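Local coordinates for protein dihydroneopterin aldolase (Burkholderia thailandensis, PDB 3V9O) that belongs to the dihydroneopterin aldolase family and binds guanine in a pocket completed by a second subunit of its four-chain assembly, at residues Glu95-Cys98 with Asp99-Ala103. Sequence-based numbering, arbitrary orientation.
With GUN (guanine), chain G.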
# COMPACT_ATOMS: atom_id res chain seq x y z
N GLU A 95 7.60 20.27 -5.83
CA GLU A 95 6.61 20.29 -6.90
C GLU A 95 7.26 20.54 -8.24
O GLU A 95 6.87 19.92 -9.22
CB GLU A 95 5.57 21.38 -6.68
CG GLU A 95 4.54 21.08 -5.57
CD GLU A 95 5.02 21.37 -4.14
OE1 GLU A 95 6.22 21.58 -3.85
OE2 GLU A 95 4.14 21.39 -3.26
N THR A 96 8.25 21.42 -8.29
CA THR A 96 8.91 21.71 -9.58
C THR A 96 9.55 20.45 -10.15
O THR A 96 9.36 20.13 -11.33
CB THR A 96 9.90 22.79 -9.39
OG1 THR A 96 9.20 23.98 -8.99
CG2 THR A 96 10.66 23.09 -10.67
N LEU A 97 10.23 19.67 -9.33
CA LEU A 97 10.87 18.45 -9.80
C LEU A 97 9.85 17.39 -10.10
O LEU A 97 9.94 16.75 -11.17
CB LEU A 97 11.83 17.97 -8.69
CG LEU A 97 12.55 16.65 -9.02
CD1 LEU A 97 13.41 16.74 -10.23
CD2 LEU A 97 13.40 16.16 -7.78
N CYS A 98 8.89 17.17 -9.22
CA CYS A 98 7.91 16.14 -9.41
C CYS A 98 7.09 16.36 -10.68
O CYS A 98 6.89 15.41 -11.45
CB CYS A 98 7.02 16.11 -8.17
SG CYS A 98 5.91 14.68 -8.09
N ASP A 99 6.62 17.57 -10.86
CA ASP A 99 5.81 17.90 -12.02
C ASP A 99 6.64 17.75 -13.30
O ASP A 99 6.08 17.29 -14.34
CB ASP A 99 5.32 19.33 -11.93
CG ASP A 99 4.26 19.58 -10.82
OD1 ASP A 99 3.79 18.62 -10.16
OD2 ASP A 99 3.94 20.77 -10.64
N ALA A 100 7.93 18.12 -13.28
CA ALA A 100 8.75 18.01 -14.47
C ALA A 100 8.98 16.57 -14.86
O ALA A 100 8.93 16.25 -16.06
CB ALA A 100 10.09 18.73 -14.28
N ILE A 101 9.16 15.66 -13.90
CA ILE A 101 9.37 14.26 -14.19
C ILE A 101 8.08 13.71 -14.77
O ILE A 101 8.11 12.99 -15.80
CB ILE A 101 9.76 13.49 -12.93
CG1 ILE A 101 11.16 13.91 -12.49
CG2 ILE A 101 9.80 11.95 -13.20
CD1 ILE A 101 11.42 13.51 -11.00
N ALA A 102 6.94 14.05 -14.15
CA ALA A 102 5.68 13.55 -14.68
C ALA A 102 5.43 14.04 -16.11
O ALA A 102 5.00 13.23 -16.97
CB ALA A 102 4.50 13.93 -13.78
N ALA A 103 5.68 15.31 -16.39
CA ALA A 103 5.44 15.83 -17.75
C ALA A 103 6.36 15.15 -18.76
O ALA A 103 5.90 14.80 -19.89
CB ALA A 103 5.62 17.34 -17.79
N9 GUN G . 8.17 23.87 2.29
C8 GUN G . 9.55 23.87 2.17
N7 GUN G . 9.99 23.30 0.95
C5 GUN G . 8.80 23.02 0.31
C6 GUN G . 8.52 22.41 -1.00
O6 GUN G . 9.39 22.05 -1.81
N1 GUN G . 7.18 22.25 -1.33
C2 GUN G . 6.14 22.55 -0.45
N2 GUN G . 4.84 22.29 -0.81
N3 GUN G . 6.39 23.14 0.81
C4 GUN G . 7.72 23.33 1.11
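Across one helical turn, the carboxylate of Asp99 turns a flat face to the carbonyl oxygen of Glu95, which sits above its central carbon (Glu95 O to Asp99 CG 3.1 Å) rather than at an edge. With chi1 at -70°, Asp99 CG lies anti to its carbonyl carbon and leans back over that oxygen, while Asp99 OD1 makes a salt bridge to Arg23 of the second subunit. The Glu95 carboxylate meets guanine edge to edge, the two planes close to parallel, slightly offset: guanine N1 gives a hydrogen bond to Glu95 OE1 (2.8 Å), and N2 a nearly straight one to Glu95 OE2 (2.7 Å, 171°). A bend at chi2 (82°) carries this carboxylate away from the turn. Helix 94-106 follows helix 76-87, between strands 47-58 and 113-120 in sequence, in the ββααββ T-fold, whose strands form an antiparallel sheet. Regular i to i+4 bonds run through it, including Asp99 N to Glu95 O at 2.9 Å. Leu97 crosses Ile101 at a slant (Leu97 CD1 to Ile101 CD1 3.9 Å), and both touch Cys85 of helix 76-87. Cys98 packs on Val116 and Val134 of the sheet, while Thr96 OG1 hydrogen-bonds Asp67 OD1 of the second subunit.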